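Local coordinates for protein ketosynthase (Streptomyces sp. MSC090213JE08, PDB 6KXD) that probably helps set product length as one ketosynthase-like chain of the ishigamide ketosynthase/chain length factor, in a highly reducing type II polyketide synthase, at residues B[26-31]-B[92-97]; B[204-209]-B[328-333]; B[267-272]-B[364-369]; B[288-293]-B[313-318]. All coordinates share one frame; numbering follows the deposited sequence.

Contact 1: B[26-31]-B[92-97]; sequences SAVSPY and LVASDG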
# COMPACT_ATOMS: atom_id res chain seq x y z
N SER B 26 -11.93 7.27 -16.12
CA SER B 26 -12.78 6.21 -16.35
C SER B 26 -13.40 5.81 -15.03
O SER B 26 -12.86 6.12 -13.96
CB SER B 26 -12.03 5.06 -16.95
OG SER B 26 -12.97 4.12 -17.45
N ALA B 27 -14.52 5.13 -15.13
CA ALA B 27 -15.22 4.68 -13.97
C ALA B 27 -16.09 3.48 -14.32
O ALA B 27 -16.67 3.39 -15.38
CB ALA B 27 -16.07 5.76 -13.37
N VAL B 28 -16.17 2.58 -13.35
CA VAL B 28 -17.11 1.55 -13.36
C VAL B 28 -17.76 1.70 -11.99
O VAL B 28 -17.06 1.76 -10.99
CB VAL B 28 -16.46 0.16 -13.50
CG1 VAL B 28 -17.50 -0.94 -13.41
CG2 VAL B 28 -15.64 0.03 -14.78
N SER B 29 -19.05 1.90 -11.99
CA SER B 29 -19.67 2.42 -10.82
C SER B 29 -21.11 1.95 -10.72
O SER B 29 -21.62 1.29 -11.62
CB SER B 29 -19.61 3.93 -10.88
OG SER B 29 -20.63 4.39 -11.75
N PRO B 30 -21.82 2.27 -9.61
CA PRO B 30 -23.23 1.90 -9.52
C PRO B 30 -24.11 2.56 -10.59
O PRO B 30 -25.22 2.11 -10.75
CB PRO B 30 -23.64 2.35 -8.11
CG PRO B 30 -22.31 2.35 -7.36
CD PRO B 30 -21.30 2.85 -8.37
N TYR B 31 -23.57 3.54 -11.34
CA TYR B 31 -24.20 4.12 -12.50
C TYR B 31 -24.07 3.24 -13.74
O TYR B 31 -24.84 3.43 -14.64
CB TYR B 31 -23.62 5.48 -12.82
CG TYR B 31 -24.04 6.52 -11.81
CD1 TYR B 31 -25.37 6.59 -11.44
CD2 TYR B 31 -23.15 7.42 -11.27
CE1 TYR B 31 -25.81 7.52 -10.52
CE2 TYR B 31 -23.58 8.38 -10.35
CZ TYR B 31 -24.91 8.42 -9.97
OH TYR B 31 -25.41 9.32 -9.06
N LEU B 92 -9.83 -3.68 -13.84
CA LEU B 92 -9.39 -3.98 -15.24
C LEU B 92 -10.34 -3.31 -16.22
O LEU B 92 -9.85 -2.74 -17.20
CB LEU B 92 -9.33 -5.48 -15.50
CG LEU B 92 -8.24 -6.22 -14.73
CD1 LEU B 92 -8.20 -7.70 -15.09
CD2 LEU B 92 -6.89 -5.60 -14.92
N VAL B 93 -11.63 -3.40 -15.95
CA VAL B 93 -12.61 -2.81 -16.83
C VAL B 93 -12.40 -1.30 -16.81
O VAL B 93 -12.37 -0.67 -17.83
CB VAL B 93 -14.04 -3.19 -16.48
CG1 VAL B 93 -15.02 -2.40 -17.37
CG2 VAL B 93 -14.27 -4.68 -16.64
N ALA B 94 -12.10 -0.75 -15.64
CA ALA B 94 -11.88 0.67 -15.60
C ALA B 94 -10.63 1.04 -16.41
O ALA B 94 -10.60 2.09 -17.06
CB ALA B 94 -11.78 1.15 -14.18
N SER B 95 -9.59 0.19 -16.34
CA SER B 95 -8.33 0.47 -17.01
C SER B 95 -8.56 0.54 -18.52
O SER B 95 -7.89 1.32 -19.16
CB SER B 95 -7.21 -0.49 -16.67
OG SER B 95 -7.41 -1.78 -17.19
N ASP B 96 -9.38 -0.35 -19.03
CA ASP B 96 -9.73 -0.38 -20.44
C ASP B 96 -10.43 0.91 -20.86
O ASP B 96 -10.11 1.46 -21.91
CB ASP B 96 -10.63 -1.57 -20.75
CG ASP B 96 -9.88 -2.87 -20.89
OD1 ASP B 96 -8.67 -2.90 -20.57
OD2 ASP B 96 -10.53 -3.86 -21.28
N GLY B 97 -11.36 1.39 -20.03
CA GLY B 97 -12.07 2.66 -20.29
C GLY B 97 -11.09 3.82 -20.33
O GLY B 97 -11.27 4.79 -21.06

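Contact 2: B[204-209]-B[328-333]; sequences SAEEFS and TGAASA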
# COMPACT_ATOMS: atom_id res chain seq x y z
N SER B 204 -8.84 4.32 -7.51
CA SER B 204 -9.10 3.51 -6.36
C SER B 204 -10.31 2.65 -6.65
O SER B 204 -11.08 2.96 -7.58
CB SER B 204 -9.20 4.43 -5.16
OG SER B 204 -10.33 5.29 -5.26
N ALA B 205 -10.52 1.59 -5.83
CA ALA B 205 -11.52 0.61 -6.19
C ALA B 205 -12.02 -0.11 -4.96
O ALA B 205 -11.23 -0.38 -4.07
CB ALA B 205 -10.96 -0.39 -7.16
N GLU B 206 -13.30 -0.49 -5.00
CA GLU B 206 -13.87 -1.27 -3.94
C GLU B 206 -14.89 -2.22 -4.53
O GLU B 206 -15.72 -1.81 -5.30
CB GLU B 206 -14.59 -0.33 -2.97
CG GLU B 206 -15.07 -0.97 -1.68
CD GLU B 206 -14.01 -1.16 -0.59
OE1 GLU B 206 -13.19 -0.24 -0.37
OE2 GLU B 206 -13.97 -2.26 -0.00
N GLU B 207 -14.78 -3.50 -4.22
CA GLU B 207 -15.77 -4.44 -4.69
C GLU B 207 -16.88 -4.54 -3.64
O GLU B 207 -16.66 -4.36 -2.46
CB GLU B 207 -15.16 -5.82 -4.93
CG GLU B 207 -14.82 -6.53 -3.63
CD GLU B 207 -14.19 -7.90 -3.75
OE1 GLU B 207 -13.84 -8.31 -4.89
OE2 GLU B 207 -13.97 -8.50 -2.70
N PHE B 208 -18.08 -4.82 -4.12
CA PHE B 208 -19.14 -5.26 -3.24
C PHE B 208 -18.97 -6.77 -2.99
O PHE B 208 -18.68 -7.54 -3.90
CB PHE B 208 -20.53 -4.94 -3.80
CG PHE B 208 -21.57 -5.29 -2.76
CD1 PHE B 208 -21.90 -4.39 -1.77
CD2 PHE B 208 -22.08 -6.57 -2.69
CE1 PHE B 208 -22.79 -4.75 -0.76
CE2 PHE B 208 -22.95 -6.94 -1.67
CZ PHE B 208 -23.32 -6.02 -0.73
N SER B 209 -19.04 -7.18 -1.73
CA SER B 209 -18.96 -8.59 -1.36
C SER B 209 -19.76 -8.77 -0.08
O SER B 209 -19.85 -7.83 0.71
CB SER B 209 -17.57 -9.12 -1.14
OG SER B 209 -16.95 -8.56 0.01
N THR B 328 -19.03 3.99 -1.12
CA THR B 328 -18.24 3.23 -2.10
C THR B 328 -16.84 2.94 -1.57
O THR B 328 -15.97 2.44 -2.31
CB THR B 328 -18.18 3.96 -3.44
OG1 THR B 328 -17.58 5.25 -3.25
CG2 THR B 328 -19.56 4.10 -4.03
N GLY B 329 -16.59 3.18 -0.28
CA GLY B 329 -15.36 2.68 0.29
C GLY B 329 -14.17 3.32 -0.39
O GLY B 329 -14.13 4.55 -0.57
N ALA B 330 -13.19 2.51 -0.80
CA ALA B 330 -11.96 3.01 -1.38
C ALA B 330 -12.24 3.78 -2.68
O ALA B 330 -11.38 4.56 -3.09
CB ALA B 330 -10.96 1.91 -1.61
N ALA B 331 -13.34 3.45 -3.36
CA ALA B 331 -13.62 4.10 -4.61
C ALA B 331 -13.99 5.57 -4.36
O ALA B 331 -13.90 6.37 -5.27
CB ALA B 331 -14.71 3.38 -5.38
N SER B 332 -14.42 5.86 -3.13
CA SER B 332 -15.00 7.16 -2.83
C SER B 332 -14.27 8.33 -3.50
O SER B 332 -14.92 9.05 -4.21
CB SER B 332 -15.16 7.37 -1.34
OG SER B 332 -15.86 8.57 -1.17
N ALA B 333 -12.99 8.59 -3.18
CA ALA B 333 -12.39 9.86 -3.58
C ALA B 333 -12.24 9.90 -5.10
O ALA B 333 -12.30 10.95 -5.67
CB ALA B 333 -11.07 10.15 -2.91

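Contact 3: B[267-272]-B[364-369]; sequences AAVTAC and GAVAVA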
# COMPACT_ATOMS: atom_id res chain seq x y z
N ALA B 267 -12.87 19.43 12.72
CA ALA B 267 -11.69 20.24 12.91
C ALA B 267 -10.57 19.74 12.00
O ALA B 267 -9.86 20.52 11.44
CB ALA B 267 -11.25 20.20 14.35
N ALA B 268 -10.47 18.43 11.82
CA ALA B 268 -9.42 17.88 10.96
C ALA B 268 -9.71 18.19 9.50
O ALA B 268 -8.79 18.46 8.73
CB ALA B 268 -9.30 16.41 11.17
N VAL B 269 -10.98 18.05 9.11
CA VAL B 269 -11.39 18.36 7.74
C VAL B 269 -11.12 19.84 7.47
O VAL B 269 -10.58 20.19 6.46
CB VAL B 269 -12.86 18.05 7.49
CG1 VAL B 269 -13.31 18.62 6.16
CG2 VAL B 269 -13.17 16.55 7.58
N THR B 270 -11.58 20.68 8.38
CA THR B 270 -11.35 22.14 8.27
C THR B 270 -9.87 22.46 8.11
O THR B 270 -9.52 23.18 7.17
CB THR B 270 -11.96 22.90 9.46
OG1 THR B 270 -13.36 22.60 9.44
CG2 THR B 270 -11.69 24.39 9.38
N ALA B 271 -9.01 21.87 8.94
CA ALA B 271 -7.61 22.18 8.91
C ALA B 271 -7.00 21.67 7.61
O ALA B 271 -6.20 22.34 7.00
CB ALA B 271 -6.88 21.59 10.09
N CYS B 272 -7.40 20.46 7.22
CA CYS B 272 -6.90 19.86 6.03
C CYS B 272 -7.27 20.69 4.78
O CYS B 272 -6.41 20.95 3.95
CB CYS B 272 -7.47 18.46 5.91
SG CYS B 272 -6.51 17.48 4.73
N GLY B 364 -9.19 7.07 10.64
CA GLY B 364 -8.74 8.37 11.23
C GLY B 364 -8.21 9.38 10.20
O GLY B 364 -8.05 10.59 10.49
N ALA B 365 -7.97 8.92 8.98
CA ALA B 365 -7.37 9.74 7.94
C ALA B 365 -8.38 10.75 7.38
O ALA B 365 -9.57 10.47 7.24
CB ALA B 365 -6.83 8.87 6.85
N VAL B 366 -7.87 11.93 7.04
CA VAL B 366 -8.58 12.92 6.32
C VAL B 366 -7.71 13.36 5.13
O VAL B 366 -6.49 13.43 5.22
CB VAL B 366 -8.93 14.10 7.25
CG1 VAL B 366 -9.56 15.23 6.47
CG2 VAL B 366 -9.84 13.63 8.40
N ALA B 367 -8.35 13.56 3.99
CA ALA B 367 -7.60 14.08 2.83
C ALA B 367 -8.50 15.03 2.03
O ALA B 367 -9.74 14.87 1.92
CB ALA B 367 -7.09 12.93 2.02
N VAL B 368 -7.83 16.02 1.42
CA VAL B 368 -8.46 16.99 0.65
C VAL B 368 -7.62 17.22 -0.60
O VAL B 368 -6.42 17.29 -0.49
CB VAL B 368 -8.64 18.30 1.42
CG1 VAL B 368 -9.16 19.40 0.51
CG2 VAL B 368 -9.55 18.13 2.62
N ALA B 369 -8.29 17.30 -1.75
CA ALA B 369 -7.62 17.72 -2.96
C ALA B 369 -8.30 18.97 -3.51
O ALA B 369 -9.54 19.05 -3.59
CB ALA B 369 -7.57 16.63 -4.00

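Contact 4: B[288-293]-B[313-318]; sequences WAAVPC and ADALSR. With ACT (acetate ion), chain E.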
# COMPACT_ATOMS: atom_id res chain seq x y z
N TRP B 288 -15.75 26.34 -6.54
CA TRP B 288 -16.91 26.30 -7.38
C TRP B 288 -17.67 24.99 -7.19
O TRP B 288 -18.90 24.95 -7.31
CB TRP B 288 -16.46 26.53 -8.83
CG TRP B 288 -17.51 26.38 -9.89
CD1 TRP B 288 -18.38 27.33 -10.35
CD2 TRP B 288 -17.75 25.20 -10.67
NE1 TRP B 288 -19.16 26.81 -11.34
CE2 TRP B 288 -18.81 25.51 -11.55
CE3 TRP B 288 -17.18 23.92 -10.69
CZ2 TRP B 288 -19.30 24.57 -12.46
CZ3 TRP B 288 -17.69 22.99 -11.57
CH2 TRP B 288 -18.73 23.32 -12.44
N ALA B 289 -16.91 23.93 -6.90
CA ALA B 289 -17.51 22.63 -6.60
C ALA B 289 -16.75 22.00 -5.44
O ALA B 289 -15.51 22.00 -5.44
CB ALA B 289 -17.48 21.72 -7.82
N ALA B 290 -17.51 21.60 -4.42
CA ALA B 290 -16.96 20.91 -3.28
C ALA B 290 -17.72 19.61 -3.10
O ALA B 290 -18.94 19.60 -2.98
CB ALA B 290 -17.07 21.76 -2.05
N VAL B 291 -16.97 18.50 -3.05
CA VAL B 291 -17.53 17.18 -3.05
C VAL B 291 -16.96 16.42 -1.86
O VAL B 291 -15.84 15.93 -1.90
CB VAL B 291 -17.27 16.43 -4.37
CG1 VAL B 291 -17.97 15.10 -4.32
CG2 VAL B 291 -17.75 17.24 -5.57
N PRO B 292 -17.74 16.36 -0.76
CA PRO B 292 -17.40 15.57 0.41
C PRO B 292 -17.67 14.10 0.11
O PRO B 292 -18.41 13.82 -0.81
CB PRO B 292 -18.35 16.08 1.51
CG PRO B 292 -19.43 16.84 0.79
CD PRO B 292 -18.98 17.11 -0.63
N CYS B 293 -17.13 13.19 0.92
CA CYS B 293 -17.33 11.77 0.64
C CYS B 293 -18.71 11.30 1.12
O CYS B 293 -19.16 10.25 0.75
CB CYS B 293 -16.23 10.91 1.25
SG CYS B 293 -16.20 10.93 3.06
N ALA B 313 -21.81 28.12 -0.38
CA ALA B 313 -22.90 27.15 -0.36
C ALA B 313 -23.14 26.58 -1.77
O ALA B 313 -23.43 25.40 -1.92
CB ALA B 313 -24.16 27.74 0.18
N ASP B 314 -22.98 27.43 -2.79
CA ASP B 314 -23.24 27.04 -4.16
C ASP B 314 -22.24 25.97 -4.61
O ASP B 314 -22.59 25.15 -5.51
CB ASP B 314 -23.15 28.22 -5.12
CG ASP B 314 -24.38 29.09 -5.21
OD1 ASP B 314 -25.41 28.77 -4.59
OD2 ASP B 314 -24.30 30.04 -5.97
N ALA B 315 -21.06 25.91 -4.01
CA ALA B 315 -20.10 24.85 -4.35
C ALA B 315 -20.61 23.46 -3.92
O ALA B 315 -20.20 22.44 -4.49
CB ALA B 315 -18.74 25.15 -3.78
N LEU B 316 -21.50 23.40 -2.93
CA LEU B 316 -21.98 22.11 -2.46
C LEU B 316 -23.19 21.63 -3.26
O LEU B 316 -23.47 20.43 -3.27
CB LEU B 316 -22.30 22.19 -0.97
CG LEU B 316 -21.10 22.25 -0.03
CD1 LEU B 316 -21.56 22.56 1.37
CD2 LEU B 316 -20.33 20.95 -0.01
N SER B 317 -23.92 22.54 -3.90
CA SER B 317 -25.09 22.22 -4.71
C SER B 317 -24.69 21.95 -6.16
O SER B 317 -25.54 21.72 -6.97
CB SER B 317 -26.08 23.34 -4.71
OG SER B 317 -25.71 24.29 -3.77
N ARG B 318 -23.42 22.13 -6.47
CA ARG B 318 -22.96 22.06 -7.83
C ARG B 318 -22.93 20.60 -8.31
O ARG B 318 -23.12 20.33 -9.46
CB ARG B 318 -21.56 22.68 -7.92
CG ARG B 318 -21.19 23.11 -9.32
CD ARG B 318 -21.75 24.48 -9.64
NE ARG B 318 -21.03 25.46 -8.87
CZ ARG B 318 -21.42 26.72 -8.69
NH1 ARG B 318 -22.45 27.20 -9.38
NH2 ARG B 318 -20.77 27.49 -7.83
C ACT E . -22.47 31.06 -8.90
O ACT E . -23.59 31.61 -8.87
OXT ACT E . -22.13 30.32 -7.96
CH3 ACT E . -21.50 31.34 -10.01
O HOH W 1 -21.27 18.55 -3.04

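Contact 1: B[26-31]-B[92-97]
Ser26 and Val28, alternate residues on the same side of strand 20-29, meet helix 86-99 through Val93, Ala94 and Gly97. This is helix-on-sheet packing in a thiolase-type alpha/beta fold, and it illustrates how such an interface can combine apolar filling with a single polar tie. Over the two segments the helix runs roughly against the strand, at 146°, and the axes come within 6.8 Å.

The apolar share belongs to Val28. Its CG2, anti to the carbonyl carbon, lies 3.6 Å from Val93 CG1, the two valine side chains crossing at about a right angle. The same methyl also reaches the helix backbone, 3.7 Å from Ala94 N, and stands 4.1 Å from Ala94 CB. Cys233 and Leu235 of the neighbouring strand 229-240 add to the packing round Ala94.

Glycine makes the close backbone approach possible. Gly97 brings its CA to 5.4 Å from Ser26 CA, so that Ser26 OG comes to 3.3 Å from Gly97 CA with no side chain intervening. On the far side of the helix, Ser95 and Asp96 turn to helix 156-165, bonding to His165 and Arg164 respectively.

The polar share is one hydroxyl. With OG anti to its own nitrogen (chi1 -167°), Ser26 donates to Ala94 O across 3.1 Å, approaching in the carbonyl plane and meeting a lone pair at a C=O...OG angle of 127°.

Contact 2: B[204-209]-B[328-333]
The carboxylate of Glu206 takes the Ala330 N-H at its OE1 corner, on the anti lone pair that points away from OE2; the bond from Ala330 N to Glu206 OE1 is 2.8 Å long and nearly straight, at 169°. Thr121 OG1 is a further hydrogen-bond partner of OE1. The second flat group, the carbonyl of Ala330, is met 25° out of its plane by Ser204 OG, whose distance of 2.5 Å to Ala330 O is very short and its exact value doubtful.

The two grips hold successive parts of one residue, nitrogen and carbonyl, while Ala330 CB packs 3.4 Å from Ala205 O. A bend at chi2 (80°) in the Glu206 side chain brings OE1 to Ala330 N. Nearer the strand, Glu206 CB lies 3.2 Å from Thr328 O. Gly329, at positive phi, carries the chain past the carboxylate.

The loop leads into helix 332-344, and its glycine- and alanine-rich sequence probably corresponds to the loop that carries an active-site histidine in catalytic ketosynthases. Ser334 also bonds to Ser204 OG. Two N-terminal-half strand residues thus pin this turn, and an N-H near a helix start, with the Thr121 hydroxyl, would tend to stabilise negative charge on the buried Glu206.

Contact 3: B[267-272]-B[364-369]
Val366 drives its two methyls into the surface of helix 265-280, and the tight part of the contact gathers round them. CG1, anti to the backbone nitrogen (chi1 174°), lies 3.8 Å from Val269 CA and 3.9 Å from Cys272 CB, set between successive turns of the helix, while CG2 meets Ala268 CB at 4.0 Å. Val269 crosses Val366 at about a right angle, its CG2 4.0 Å from Val366 CG1.

One turn on, Cys272 extends the apolar surface along the strand. Its SG packs on Val368 CG2 at 3.8 Å and lies 4.0 Å from Ala367 CA.

Helix and strand run in roughly the same direction, 32° apart, with axes 8.0 Å from each other at closest, a close approach that the small Ala268 and Cys272 help to permit, in the layered thiolase-type fold. Strands 354-360 and 250-259 flank strand 365-373, and Val269 reaches Cys358 and Val360 on the first of these.

The looser side lies on the outer flank of the helix, where Ala267 is exposed. Thr270 turns from the strand and is partly covered by Ala306 of helix 298-310, its hydroxyl bonding back to Gly266 O; Ala271, partly exposed, touches Arg258 of strand 250-259. Across the sheet, Ala365 and Ala367 face the opposite way, and Ala365 packs on Thr150 of the partner ketosynthase chain.

Contact 4: B[288-293]-B[313-318]
The guanidinium of Arg318 lies flat on the indole of Trp288, the planes only 4° apart and the centres separated by 3.8 Å. This is a cation-pi stack over the five-membered ring; farther back along the same side chain, Arg318 CG sits 3.9 Å above the centroid of the six-membered ring in a CH-pi contact. The guanidinium edge is used as well. Arg318 NE donates to Trp288 O at 2.7 Å and 163°, the acceptor lying in the guanidinium plane, so a single residue holds the arginine by both ring and carbonyl. Bends at chi2 and chi3 fold the side chain over the indole and bring NE back to that oxygen.

Farther round the edge, an acetate, probably from the crystallisation liquor, takes a bond from Arg318 NH2 to its OXT at 3.1 Å. A phosphate, likewise probably from the crystallisation liquor, forms a salt bridge with NH2. Asp314 O lies over the rim of the opposite guanidinium face.

Backbone contacts hold the two segments in place. Ala290 N donates to Ala315 O at 2.8 Å, and a water lies within hydrogen-bonding reach of both Ala290 O and Leu316 O. Leu316 CD2 closes the apolar side, 3.9 Å from Ala290 CB and 4.1 Å from Pro292 CD, with helix 298-310 packed behind Pro292 and Leu316.

The bonds of Ala289 and Val291 to strand 354-360 place the segment in the sheet. Altogether this is a short, weakly bonded helix docked beside a strand of the C-terminal half of a thiolase-type fold, fastened by a cation-pi stack.

The four contacts are spread over the layered strands and helices of the two halves of the chain. Contacts 1 and 2 lie in its interior, centres about 12 Å apart, and both involve strands that pair with strand 229-240. Contacts 3 and 4 sit towards the periphery, about 17 and 18 Å from the centre of the chain. Contact 2 touches contact 4 directly: Ser332 OG approaches Cys293 CB at 3.4 Å. Between contacts 3 and 4 the centres are about 16 Å apart, joined through strand 354-360. The centres of contacts 2 and 4 are about 21 Å apart, so the acetate and phosphate at Arg318, both probably from the crystallisation liquor, lie well away from the loop of contact 2.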